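Local coordinates for putative isomerase YbhH (Escherichia coli, PDB 6OTV), which probably acts as an isomerase of the PrpF family, in the diaminopimelate epimerase clan, although its exact reaction remains unassigned, at residues V174-D178 / K236-L240; F184-V189 / S229-A234; M196-P202 / I248-I254; P214-D218 / F268-H274. One frame throughout, in Å; residues are numbered along the deposited sequence.

Contact 1: residues V174-D178 / K236-L240; sequences VFPTD and KAMGL. With EDO (1,2-ethanediol), chain M.
Beside the Pro176-Met238 contact, the phenyl ring of Phe175 is the flat group of this loop: Val174 CG1 lies against one face, offset toward the rim, and hydroxyl O1 of a bound 1,2-ethanediol sits at its edge, close to the ring plane. The diol, probably left from crystallisation, bridges two successive amides. Diol O2 accepts the N-H of Val174, O2 to N 2.9 Å with a nearly straight 172° at the hydrogen. Diol O1 takes the N-H of Phe175. On the other side of the loop Pro176 meets the helix end. The Pro176 ring and the Met238 side chain run side by side and point the same way, Pro176 CB to Met238 CB 3.6 Å, and Pro176 CB also presses on the Met238 carbonyl, 3.3 Å from its O. Thr177 adds its methyl. CG2 stands anti to the carbonyl carbon and beside the backbone N, which brings it to 3.3 Å from Ala237 O and 3.6 Å from Met238 CG. This rotamer (chi1 70°) leaves OG1 on another branch, where it bonds to Asp182. The thioether end of Met238 leads away from the loop, toward Pro249. The contacts between the two segments are thus apolar, or of aliphatic carbon against carbonyl oxygen. Phe175 to Asp178 form a type I beta turn, closed by Asp178 N to Phe175 O at 2.9 Å. The arrangement is that of a turn laid over the C-terminal end of helix 221-237, where Met238 is the first residue to leave helical geometry.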
loop_
_atom_site.group_PDB
_atom_site.type_symbol
_atom_site.label_atom_id
_atom_site.label_comp_id
_atom_site.label_asym_id
_atom_site.label_seq_id
_atom_site.Cartn_x
_atom_site.Cartn_y
_atom_site.Cartn_z
ATOM N N VAL A 174 16.054 -8.859 -0.387
ATOM C CA VAL A 174 16.266 -9.010 -1.822
ATOM C C VAL A 174 17.301 -10.093 -2.090
ATOM O O VAL A 174 17.121 -10.940 -2.973
ATOM C CB VAL A 174 16.676 -7.665 -2.450
ATOM C CG1 VAL A 174 17.092 -7.861 -3.899
ATOM C CG2 VAL A 174 15.533 -6.664 -2.348
ATOM N N PHE A 175 18.393 -10.093 -1.326
ATOM C CA PHE A 175 19.421 -11.127 -1.400
ATOM C C PHE A 175 19.431 -11.882 -0.078
ATOM O O PHE A 175 20.112 -11.472 0.873
ATOM C CB PHE A 175 20.792 -10.515 -1.697
ATOM C CG PHE A 175 20.832 -9.736 -2.980
ATOM C CD1 PHE A 175 20.985 -10.384 -4.197
ATOM C CD2 PHE A 175 20.700 -8.356 -2.973
ATOM C CE1 PHE A 175 21.009 -9.671 -5.382
ATOM C CE2 PHE A 175 20.727 -7.634 -4.157
ATOM C CZ PHE A 175 20.882 -8.294 -5.364
ATOM N N PRO A 176 18.684 -12.984 0.036
ATOM C CA PRO A 176 18.601 -13.687 1.327
ATOM C C PRO A 176 19.936 -14.206 1.831
ATOM O O PRO A 176 20.135 -14.290 3.048
ATOM C CB PRO A 176 17.629 -14.838 1.033
ATOM C CG PRO A 176 16.849 -14.390 -0.159
ATOM C CD PRO A 176 17.799 -13.578 -0.980
ATOM N N THR A 177 20.855 -14.562 0.935
ATOM C CA THR A 177 22.178 -15.021 1.340
ATOM C C THR A 177 23.114 -13.879 1.711
ATOM O O THR A 177 24.276 -14.139 2.040
ATOM C CB THR A 177 22.819 -15.849 0.221
ATOM O OG1 THR A 177 23.153 -14.991 -0.877
ATOM C CG2 THR A 177 21.864 -16.929 -0.261
ATOM N N ASP A 178 22.641 -12.633 1.654
ATOM C CA ASP A 178 23.443 -11.438 1.910
ATOM C C ASP A 178 24.611 -11.303 0.936
ATOM O O ASP A 178 25.574 -10.580 1.212
ATOM C CB ASP A 178 23.951 -11.401 3.357
ATOM C CG ASP A 178 22.825 -11.457 4.370
ATOM O OD1 ASP A 178 22.383 -12.574 4.708
ATOM O OD2 ASP A 178 22.379 -10.383 4.823
ATOM N N LYS A 236 18.589 -23.785 0.923
ATOM C CA LYS A 236 19.085 -23.804 2.295
ATOM C C LYS A 236 19.909 -22.561 2.604
ATOM O O LYS A 236 19.930 -22.099 3.750
ATOM C CB LYS A 236 19.912 -25.066 2.543
ATOM N N ALA A 237 20.580 -22.001 1.596
ATOM C CA ALA A 237 21.388 -20.807 1.799
ATOM C C ALA A 237 20.556 -19.534 1.877
ATOM O O ALA A 237 21.017 -18.544 2.454
ATOM C CB ALA A 237 22.421 -20.675 0.677
ATOM N N MET A 238 19.348 -19.536 1.314
ATOM C CA MET A 238 18.486 -18.362 1.307
ATOM C C MET A 238 17.531 -18.320 2.493
ATOM O O MET A 238 16.494 -17.648 2.417
ATOM C CB MET A 238 17.689 -18.298 0.005
ATOM C CG MET A 238 18.495 -17.869 -1.204
ATOM S SD MET A 238 17.476 -17.935 -2.686
ATOM C CE MET A 238 16.774 -19.557 -2.476
ATOM N N GLY A 239 17.849 -19.018 3.580
ATOM C CA GLY A 239 17.011 -19.006 4.757
ATOM C C GLY A 239 15.901 -20.030 4.766
ATOM O O GLY A 239 15.100 -20.041 5.711
ATOM N N LEU A 240 15.814 -20.877 3.748
ATOM C CA LEU A 240 14.855 -21.967 3.730
ATOM C C LEU A 240 15.584 -23.259 4.111
ATOM O O LEU A 240 16.709 -23.225 4.626
ATOM C CB LEU A 240 14.176 -22.052 2.353
ATOM C CG LEU A 240 14.006 -20.815 1.459
ATOM C CD1 LEU A 240 13.245 -21.194 0.192
ATOM C CD2 LEU A 240 13.315 -19.652 2.166
HETATM C C1 EDO M . 19.235 -6.632 0.987
HETATM O O1 EDO M . 19.147 -7.996 0.556
HETATM C C2 EDO M . 17.971 -5.879 0.587
HETATM O O2 EDO M . 16.824 -6.523 1.155
#

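Contact 2: residues F184-V189 / S229-A234; sequences FDDVPV and SIRLQA
Ser229 OG donates to Asp185 OD2 in a short bond of 2.5 Å, received on the syn lone pair of that oxygen, on the side of OD1. The serine hydroxyl stands anti to its own backbone N (chi1 170°), swung from the helix toward the tip of the hairpin. Behind this polar edge Phe184 lies against the helix. One face of its ring takes the backbone of Gln233 and Ala234, with Phe184 CZ 4.0 Å from Ala234 CA, while Val189 CG2 sits in plane at the ring edge. Phe184 to Val187 make a type I' turn, the tight two-residue reversal of a beta hairpin, in which Asp185 and Asp186 both have positive phi; Val187 N bonds back to Phe184 O at 3.1 Å. Strands 182-184 and 187-193 are the arms of this hairpin, and helix 221-237 packs across it. Ile230 reaches from the helix to the hairpin: CG2 touches Phe184 CB at 3.9 Å and Val189 CG1 at 4.1 Å, and CD1, at the end of an extended chain (chi2 175°), comes to Val187 CB at 4.3 Å. Beneath, Ile201 of the next strand touches Val187, Val189 and Ile230 alike.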
loop_
_atom_site.group_PDB
_atom_site.type_symbol
_atom_site.label_atom_id
_atom_site.label_comp_id
_atom_site.label_asym_id
_atom_site.label_seq_id
_atom_site.Cartn_x
_atom_site.Cartn_y
_atom_site.Cartn_z
ATOM N N PHE A 184 27.933 -22.424 -5.889
ATOM C CA PHE A 184 27.529 -23.782 -5.557
ATOM C C PHE A 184 28.006 -24.693 -6.674
ATOM O O PHE A 184 27.707 -24.443 -7.846
ATOM C CB PHE A 184 26.010 -23.890 -5.383
ATOM C CG PHE A 184 25.444 -22.934 -4.371
ATOM C CD1 PHE A 184 25.502 -23.220 -3.017
ATOM C CD2 PHE A 184 24.850 -21.752 -4.773
ATOM C CE1 PHE A 184 24.980 -22.343 -2.086
ATOM C CE2 PHE A 184 24.325 -20.873 -3.850
ATOM C CZ PHE A 184 24.390 -21.167 -2.504
ATOM N N ASP A 185 28.759 -25.734 -6.310
ATOM C CA ASP A 185 29.336 -26.662 -7.282
ATOM C C ASP A 185 30.206 -25.923 -8.297
ATOM O O ASP A 185 30.193 -26.226 -9.491
ATOM C CB ASP A 185 28.246 -27.476 -7.986
ATOM C CG ASP A 185 27.281 -28.122 -7.011
ATOM O OD1 ASP A 185 27.493 -27.991 -5.786
ATOM O OD2 ASP A 185 26.306 -28.757 -7.468
ATOM N N ASP A 186 30.954 -24.928 -7.811
ATOM C CA ASP A 186 31.875 -24.134 -8.628
ATOM C C ASP A 186 31.160 -23.408 -9.765
ATOM O O ASP A 186 31.746 -23.155 -10.820
ATOM C CB ASP A 186 33.015 -24.999 -9.174
ATOM C CG ASP A 186 33.779 -25.709 -8.075
ATOM O OD1 ASP A 186 33.997 -25.093 -7.010
ATOM O OD2 ASP A 186 34.154 -26.886 -8.270
ATOM N N VAL A 187 29.894 -23.059 -9.558
ATOM C CA VAL A 187 29.095 -22.335 -10.536
ATOM C C VAL A 187 28.681 -21.006 -9.914
ATOM O O VAL A 187 27.995 -20.993 -8.889
ATOM C CB VAL A 187 27.855 -23.130 -10.979
ATOM C CG1 VAL A 187 27.036 -22.326 -11.980
ATOM C CG2 VAL A 187 28.261 -24.474 -11.564
ATOM N N PRO A 188 29.070 -19.866 -10.486
ATOM C CA PRO A 188 28.634 -18.571 -9.939
ATOM C C PRO A 188 27.158 -18.342 -10.228
ATOM O O PRO A 188 26.737 -18.334 -11.386
ATOM C CB PRO A 188 29.521 -17.559 -10.674
ATOM C CG PRO A 188 29.854 -18.232 -11.967
ATOM C CD PRO A 188 29.946 -19.707 -11.661
ATOM N N VAL A 189 26.368 -18.164 -9.168
ATOM C CA VAL A 189 24.934 -17.941 -9.287
ATOM C C VAL A 189 24.559 -16.700 -8.485
ATOM O O VAL A 189 25.374 -16.125 -7.762
ATOM C CB VAL A 189 24.105 -19.155 -8.814
ATOM C CG1 VAL A 189 24.531 -20.420 -9.551
ATOM C CG2 VAL A 189 24.222 -19.328 -7.305
ATOM N N SER A 229 20.985 -30.043 -7.680
ATOM C CA SER A 229 22.061 -29.902 -6.703
ATOM C C SER A 229 22.254 -28.447 -6.303
ATOM O O SER A 229 22.488 -28.142 -5.128
ATOM C CB SER A 229 23.361 -30.476 -7.270
ATOM O OG SER A 229 24.465 -30.144 -6.448
ATOM N N ILE A 230 22.150 -27.532 -7.266
ATOM C CA ILE A 230 22.308 -26.117 -6.961
ATOM C C ILE A 230 21.054 -25.554 -6.300
ATOM O O ILE A 230 21.147 -24.675 -5.435
ATOM C CB ILE A 230 22.671 -25.342 -8.239
ATOM C CG1 ILE A 230 23.862 -26.001 -8.937
ATOM C CG2 ILE A 230 22.986 -23.890 -7.918
ATOM C CD1 ILE A 230 24.214 -25.372 -10.268
ATOM N N ARG A 231 19.871 -26.053 -6.672
ATOM C CA ARG A 231 18.635 -25.503 -6.121
ATOM C C ARG A 231 18.474 -25.866 -4.652
ATOM O O ARG A 231 18.161 -25.004 -3.821
ATOM C CB ARG A 231 17.429 -25.988 -6.920
ATOM C CG ARG A 231 16.132 -25.343 -6.456
ATOM C CD ARG A 231 14.929 -25.895 -7.188
ATOM N NE ARG A 231 14.520 -27.201 -6.683
ATOM C CZ ARG A 231 13.636 -27.381 -5.706
ATOM N NH1 ARG A 231 13.064 -26.336 -5.122
ATOM N NH2 ARG A 231 13.324 -28.608 -5.312
ATOM N N LEU A 232 18.659 -27.147 -4.316
ATOM C CA LEU A 232 18.603 -27.556 -2.916
ATOM C C LEU A 232 19.633 -26.800 -2.088
ATOM O O LEU A 232 19.355 -26.392 -0.955
ATOM C CB LEU A 232 18.827 -29.066 -2.799
ATOM C CG LEU A 232 17.928 -29.989 -3.627
ATOM C CD1 LEU A 232 18.385 -31.434 -3.502
ATOM C CD2 LEU A 232 16.473 -29.851 -3.211
ATOM N N GLN A 233 20.825 -26.589 -2.648
ATOM C CA GLN A 233 21.863 -25.853 -1.936
ATOM C C GLN A 233 21.506 -24.376 -1.812
ATOM O O GLN A 233 21.775 -23.752 -0.778
ATOM C CB GLN A 233 23.202 -26.032 -2.652
ATOM C CG GLN A 233 24.377 -26.337 -1.737
ATOM C CD GLN A 233 25.627 -26.728 -2.507
ATOM O OE1 GLN A 233 25.549 -27.357 -3.563
ATOM N NE2 GLN A 233 26.789 -26.347 -1.985
ATOM N N ALA A 234 20.895 -23.799 -2.851
ATOM C CA ALA A 234 20.548 -22.381 -2.813
ATOM C C ALA A 234 19.385 -22.118 -1.865
ATOM O O ALA A 234 19.356 -21.089 -1.180
ATOM C CB ALA A 234 20.215 -21.879 -4.218
#

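Contact 3: residues M196-P202 / I248-I254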
loop_
_atom_site.group_PDB
_atom_site.type_symbol
_atom_site.label_atom_id
_atom_site.label_comp_id
_atom_site.label_asym_id
_atom_site.label_seq_id
_atom_site.Cartn_x
_atom_site.Cartn_y
_atom_site.Cartn_z
ATOM N N MET A 196 9.485 -13.356 -6.671
ATOM C CA MET A 196 9.658 -14.801 -6.659
ATOM C C MET A 196 11.090 -15.117 -6.246
ATOM O O MET A 196 12.030 -14.504 -6.766
ATOM C CB MET A 196 9.347 -15.399 -8.034
ATOM C CG MET A 196 9.605 -16.897 -8.150
ATOM S SD MET A 196 8.473 -17.896 -7.158
ATOM C CE MET A 196 6.912 -17.517 -7.949
ATOM N N PRO A 197 11.298 -16.032 -5.300
ATOM C CA PRO A 197 12.665 -16.492 -5.004
ATOM C C PRO A 197 13.196 -17.317 -6.167
ATOM O O PRO A 197 12.613 -18.339 -6.532
ATOM C CB PRO A 197 12.491 -17.343 -3.739
ATOM C CG PRO A 197 11.151 -16.966 -3.190
ATOM C CD PRO A 197 10.311 -16.600 -4.369
ATOM N N VAL A 198 14.295 -16.859 -6.763
ATOM C CA VAL A 198 14.913 -17.560 -7.881
ATOM C C VAL A 198 16.412 -17.651 -7.644
ATOM O O VAL A 198 17.002 -16.842 -6.920
ATOM C CB VAL A 198 14.632 -16.878 -9.243
ATOM C CG1 VAL A 198 13.134 -16.756 -9.498
ATOM C CG2 VAL A 198 15.318 -15.522 -9.321
ATOM N N VAL A 199 17.027 -18.654 -8.264
ATOM C CA VAL A 199 18.478 -18.782 -8.314
ATOM C C VAL A 199 18.885 -18.682 -9.779
ATOM O O VAL A 199 18.472 -19.503 -10.607
ATOM C CB VAL A 199 18.968 -20.091 -7.668
ATOM C CG1 VAL A 199 18.086 -21.264 -8.071
ATOM C CG2 VAL A 199 20.420 -20.353 -8.028
ATOM N N ILE A 200 19.671 -17.662 -10.096
ATOM C CA ILE A 200 20.021 -17.343 -11.473
ATOM C C ILE A 200 21.340 -18.025 -11.807
ATOM O O ILE A 200 22.365 -17.759 -11.170
ATOM C CB ILE A 200 20.105 -15.824 -11.675
ATOM C CG1 ILE A 200 18.729 -15.202 -11.426
ATOM C CG2 ILE A 200 20.622 -15.488 -13.064
ATOM C CD1 ILE A 200 18.743 -13.710 -11.324
ATOM N N ILE A 201 21.312 -18.910 -12.798
ATOM C CA ILE A 201 22.446 -19.754 -13.154
ATOM C C ILE A 201 22.785 -19.502 -14.615
ATOM O O ILE A 201 21.903 -19.615 -15.470
ATOM C CB ILE A 201 22.154 -21.249 -12.930
ATOM C CG1 ILE A 201 21.579 -21.479 -11.531
ATOM C CG2 ILE A 201 23.414 -22.078 -13.159
ATOM C CD1 ILE A 201 20.980 -22.853 -11.337
ATOM N N PRO A 202 24.030 -19.165 -14.951
ATOM C CA PRO A 202 24.416 -19.074 -16.367
ATOM C C PRO A 202 24.344 -20.437 -17.040
ATOM O O PRO A 202 24.898 -21.423 -16.546
ATOM C CB PRO A 202 25.855 -18.545 -16.311
ATOM C CG PRO A 202 25.983 -17.909 -14.961
ATOM C CD PRO A 202 25.106 -18.714 -14.054
ATOM N N ILE A 248 9.924 -23.674 -4.629
ATOM C CA ILE A 248 10.845 -22.541 -4.643
ATOM C C ILE A 248 12.180 -22.990 -4.054
ATOM O O ILE A 248 12.215 -23.947 -3.265
ATOM C CB ILE A 248 10.264 -21.343 -3.870
ATOM C CG1 ILE A 248 10.030 -21.737 -2.411
ATOM C CG2 ILE A 248 8.974 -20.855 -4.509
ATOM C CD1 ILE A 248 9.684 -20.601 -1.503
ATOM N N PRO A 249 13.314 -22.352 -4.420
ATOM C CA PRO A 249 13.391 -21.278 -5.419
ATOM C C PRO A 249 13.278 -21.818 -6.836
ATOM O O PRO A 249 13.618 -22.975 -7.069
ATOM C CB PRO A 249 14.773 -20.677 -5.177
ATOM C CG PRO A 249 15.582 -21.849 -4.740
ATOM C CD PRO A 249 14.643 -22.643 -3.849
ATOM N N LYS A 250 12.789 -21.000 -7.757
ATOM C CA LYS A 250 12.707 -21.407 -9.151
ATOM C C LYS A 250 14.057 -21.173 -9.819
ATOM O O LYS A 250 14.492 -20.021 -9.920
ATOM C CB LYS A 250 11.626 -20.620 -9.875
ATOM C CG LYS A 250 10.233 -20.783 -9.301
ATOM C CD LYS A 250 9.370 -21.714 -10.147
ATOM C CE LYS A 250 7.891 -21.601 -9.762
ATOM N NZ LYS A 250 7.670 -21.816 -8.302
ATOM N N PRO A 251 14.754 -22.218 -10.266
ATOM C CA PRO A 251 16.031 -22.004 -10.959
ATOM C C PRO A 251 15.808 -21.466 -12.363
ATOM O O PRO A 251 14.864 -21.852 -13.056
ATOM C CB PRO A 251 16.666 -23.400 -10.979
ATOM C CG PRO A 251 15.516 -24.338 -10.880
ATOM C CD PRO A 251 14.471 -23.648 -10.052
ATOM N N VAL A 252 16.680 -20.544 -12.769
ATOM C CA VAL A 252 16.584 -19.878 -14.064
ATOM C C VAL A 252 17.935 -19.963 -14.754
ATOM O O VAL A 252 18.930 -19.431 -14.246
ATOM C CB VAL A 252 16.154 -18.407 -13.934
ATOM C CG1 VAL A 252 16.110 -17.771 -15.310
ATOM C CG2 VAL A 252 14.806 -18.299 -13.233
ATOM N N LEU A 253 17.972 -20.620 -15.910
ATOM C CA LEU A 253 19.156 -20.595 -16.757
ATOM C C LEU A 253 19.134 -19.339 -17.619
ATOM O O LEU A 253 18.126 -19.045 -18.269
ATOM C CB LEU A 253 19.216 -21.843 -17.636
ATOM C CG LEU A 253 19.300 -23.190 -16.918
ATOM C CD1 LEU A 253 19.509 -24.308 -17.926
ATOM C CD2 LEU A 253 20.421 -23.174 -15.892
ATOM N N ILE A 254 20.234 -18.590 -17.618
ATOM C CA ILE A 254 20.300 -17.342 -18.366
ATOM C C ILE A 254 21.415 -17.415 -19.401
ATOM O O ILE A 254 22.408 -18.133 -19.244
ATOM C CB ILE A 254 20.494 -16.113 -17.452
ATOM C CG1 ILE A 254 21.852 -16.159 -16.751
ATOM C CG2 ILE A 254 19.360 -16.017 -16.441
ATOM C CD1 ILE A 254 22.276 -14.825 -16.171
#
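Parallel strands 197-202 and 250-254 lie next to each other in a twisted sheet, their axes crossing at -28°, with Val198 level with Lys250 and Pro202 with Ile254. Lys250 N bonds to Pro197 O at 2.9 Å, in the carbonyl plane. Val199 then straddles Pro251, its N giving a weak bond to Lys250 O and its O accepting Val252 N at 3.0 Å. Ile201 straddles Leu253 in the same way: its N-H runs almost straight (172°) to Val252 O at 2.8 Å, and its O takes Ile254 N. Strand 187-193 flanks this pair antiparallel beyond 197-202, as strand 263-267 does beyond 250-255. Val198, Ile200 and Val252 are among the residues of one face, which helix 279-290 covers, while Val199, Pro251, Ile201 and Leu253 line the other. On the first face Ile200 CG2 fits against two branches of Ile254, CG2 and CD1, each 3.6 Å away; CG1 of Ile254 lies between its backbone N and carbonyl carbon (chi1 65°), which sends CG1, and CD1 beyond it, toward strand 197-202. On the second, Val199 CG1 touches Pro251 CB at 3.9 Å. At the N-terminal end of both strands, beside the cis peptide before Pro249, Met196 SD rests 4.0 Å from both Ile248 CG2 and Lys250 CG. Lys250 NZ is hydrogen-bonded to Val247 O, and an acetate, probably from crystallisation, lies about 3 Å from the Met196 side chain at the nearest atoms.

Contact 4: residues P214-D218 / F268-H274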
loop_
_atom_site.group_PDB
_atom_site.type_symbol
_atom_site.label_atom_id
_atom_site.label_comp_id
_atom_site.label_asym_id
_atom_site.label_seq_id
_atom_site.Cartn_x
_atom_site.Cartn_y
_atom_site.Cartn_z
ATOM N N PRO A 214 12.447 -26.283 -24.480
ATOM C CA PRO A 214 12.084 -26.838 -23.163
ATOM C C PRO A 214 12.051 -28.357 -23.127
ATOM O O PRO A 214 12.429 -28.955 -22.111
ATOM C CB PRO A 214 10.696 -26.232 -22.908
ATOM C CG PRO A 214 10.705 -24.951 -23.675
ATOM C CD PRO A 214 11.525 -25.217 -24.912
ATOM N N ALA A 215 11.616 -29.002 -24.212
ATOM C CA ALA A 215 11.579 -30.461 -24.239
ATOM C C ALA A 215 12.983 -31.051 -24.221
ATOM O O ALA A 215 13.236 -32.044 -23.527
ATOM C CB ALA A 215 10.807 -30.947 -25.465
ATOM N N GLU A 216 13.909 -30.456 -24.976
ATOM C CA GLU A 216 15.285 -30.944 -24.986
ATOM C C GLU A 216 15.936 -30.787 -23.617
ATOM O O GLU A 216 16.733 -31.634 -23.198
ATOM C CB GLU A 216 16.097 -30.207 -26.049
ATOM C CG GLU A 216 15.517 -30.286 -27.450
ATOM C CD GLU A 216 16.230 -29.364 -28.421
ATOM O OE1 GLU A 216 17.115 -28.602 -27.978
ATOM O OE2 GLU A 216 15.904 -29.399 -29.627
ATOM N N LEU A 217 15.612 -29.705 -22.906
ATOM C CA LEU A 217 16.178 -29.503 -21.577
ATOM C C LEU A 217 15.612 -30.505 -20.579
ATOM O O LEU A 217 16.325 -30.958 -19.675
ATOM C CB LEU A 217 15.918 -28.073 -21.108
ATOM C CG LEU A 217 16.565 -26.967 -21.944
ATOM C CD1 LEU A 217 16.099 -25.609 -21.460
ATOM C CD2 LEU A 217 18.084 -27.067 -21.889
ATOM N N ASP A 218 14.334 -30.864 -20.727
ATOM C CA ASP A 218 13.736 -31.844 -19.825
ATOM C C ASP A 218 14.283 -33.245 -20.070
ATOM O O ASP A 218 14.305 -34.069 -19.148
ATOM C CB ASP A 218 12.214 -31.833 -19.969
ATOM C CG ASP A 218 11.590 -30.556 -19.445
ATOM O OD1 ASP A 218 12.190 -29.932 -18.545
ATOM O OD2 ASP A 218 10.501 -30.178 -19.929
ATOM N N PHE A 268 12.674 -22.757 -14.844
ATOM C CA PHE A 268 12.351 -24.077 -14.320
ATOM C C PHE A 268 11.382 -23.966 -13.148
ATOM O O PHE A 268 11.516 -23.080 -12.298
ATOM C CB PHE A 268 13.623 -24.821 -13.912
ATOM C CG PHE A 268 14.411 -25.339 -15.084
ATOM C CD1 PHE A 268 14.199 -26.623 -15.562
ATOM C CD2 PHE A 268 15.341 -24.536 -15.726
ATOM C CE1 PHE A 268 14.914 -27.102 -16.648
ATOM C CE2 PHE A 268 16.059 -25.010 -16.812
ATOM C CZ PHE A 268 15.845 -26.293 -17.273
ATOM N N MET A 269 10.409 -24.886 -13.098
ATOM C CA MET A 269 9.235 -24.701 -12.248
ATOM C C MET A 269 9.054 -25.697 -11.102
ATOM O O MET A 269 7.909 -26.062 -10.808
ATOM C CB MET A 269 7.974 -24.756 -13.114
ATOM C CG MET A 269 8.031 -23.928 -14.384
ATOM S SD MET A 269 6.642 -24.286 -15.483
ATOM C CE MET A 269 6.977 -25.988 -15.924
ATOM N N PRO A 270 10.112 -26.154 -10.407
ATOM C CA PRO A 270 11.568 -26.026 -10.514
ATOM C C PRO A 270 12.208 -27.186 -11.265
ATOM O O PRO A 270 13.407 -27.155 -11.541
ATOM C CB PRO A 270 12.027 -26.014 -9.048
ATOM C CG PRO A 270 10.777 -26.185 -8.211
ATOM C CD PRO A 270 9.751 -26.759 -9.118
ATOM N N HIS A 271 11.408 -28.201 -11.589
ATOM C CA HIS A 271 11.921 -29.410 -12.220
ATOM C C HIS A 271 11.831 -29.347 -13.742
ATOM O O HIS A 271 12.803 -29.663 -14.435
ATOM C CB HIS A 271 11.166 -30.637 -11.695
ATOM C CG HIS A 271 11.044 -30.683 -10.203
ATOM N ND1 HIS A 271 12.137 -30.726 -9.365
ATOM C CD2 HIS A 271 9.954 -30.701 -9.399
ATOM C CE1 HIS A 271 11.726 -30.763 -8.109
ATOM N NE2 HIS A 271 10.405 -30.749 -8.103
ATOM N N SER A 272 10.681 -28.947 -14.276
ATOM C CA SER A 272 10.467 -28.872 -15.713
ATOM C C SER A 272 10.712 -27.456 -16.221
ATOM O O SER A 272 10.646 -26.480 -15.472
ATOM C CB SER A 272 9.048 -29.315 -16.078
ATOM O OG SER A 272 8.852 -30.687 -15.789
ATOM N N CYS A 273 10.987 -27.356 -17.519
ATOM C CA CYS A 273 11.265 -26.074 -18.154
ATOM C C CYS A 273 9.958 -25.435 -18.614
ATOM O O CYS A 273 9.194 -26.045 -19.371
ATOM C CB CYS A 273 12.226 -26.249 -19.331
ATOM S SG CYS A 273 12.732 -24.690 -20.112
ATOM N N HIS A 274 9.706 -24.213 -18.147
ATOM C CA HIS A 274 8.534 -23.457 -18.569
ATOM C C HIS A 274 8.580 -23.219 -20.075
ATOM O O HIS A 274 9.626 -22.881 -20.636
ATOM C CB HIS A 274 8.491 -22.121 -17.814
ATOM C CG HIS A 274 7.133 -21.487 -17.739
ATOM N ND1 HIS A 274 6.376 -21.201 -18.854
ATOM C CD2 HIS A 274 6.418 -21.042 -16.677
ATOM C CE1 HIS A 274 5.244 -20.629 -18.483
ATOM N NE2 HIS A 274 5.246 -20.520 -17.166
#
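With CG beside the backbone N (chi1 -69°), Asp218 turns its carboxylate toward the loop, and with SG anti to its own N (chi1 -176°) Cys273 sends its sulfur back toward the helix. Each side chain thus meets the opposite segment. Asp218 OD1 accepts the Cys273 N-H through its syn lone pair, OD1 to N 3.0 Å, in a bond bent to 143° at the hydrogen. The same oxygen lies 3.5 Å from Ser272 CA. Cys273 SG touches two helix side chains, 3.8 Å from Pro214 CB and 3.7 Å from Leu217 CD1. Pro214 CG also touches the carbonyl of His274, 3.8 Å from its O. Deeper in, Leu217 CB approaches Phe268 CZ obliquely at 4.2 Å. The loop is itself folded back: Met269 N bonds to Ser272 O at 2.9 Å, round the cis peptide before Pro270. The CB of His274 points away from the helix; its ND1 is hydrogen-bonded to Ala276 N, and a phosphate ion, probably from crystallisation, lies about 4 Å from the side chain at the nearest atoms. Helix 214-219 thus rests on the loop that leads from strand 263-267 to helix 279-290, while Phe268 reaches on to Leu224 and Ile227 of helix 221-237 and to Pro251 and Leu253 of strand 250-255.

Contact 3 touches each of the other three, with centres 13, 10 and 12 Å from those of contacts 1, 2 and 4. Helix 221-237 joins contacts 1 and 2, where Ala237 CB meets Phe184 CZ at 3.8 Å. Contact 1 reaches contact 3 through Met238 CE, 3.4 Å from Pro249 CG. Arg231 reaches from contact 2 to contacts 3 and 4, with its CD 3.2 Å from Pro249 O and 3.4 Å from Pro270 CB. Contacts 3 and 4 are joined by a probable hydrogen bond between Phe268 N and Pro251 O, 3.0 Å. Acetate beside Met196, and phosphate and acetate near His274, probably come from the crystallisation liquor, though such ions can mark pockets.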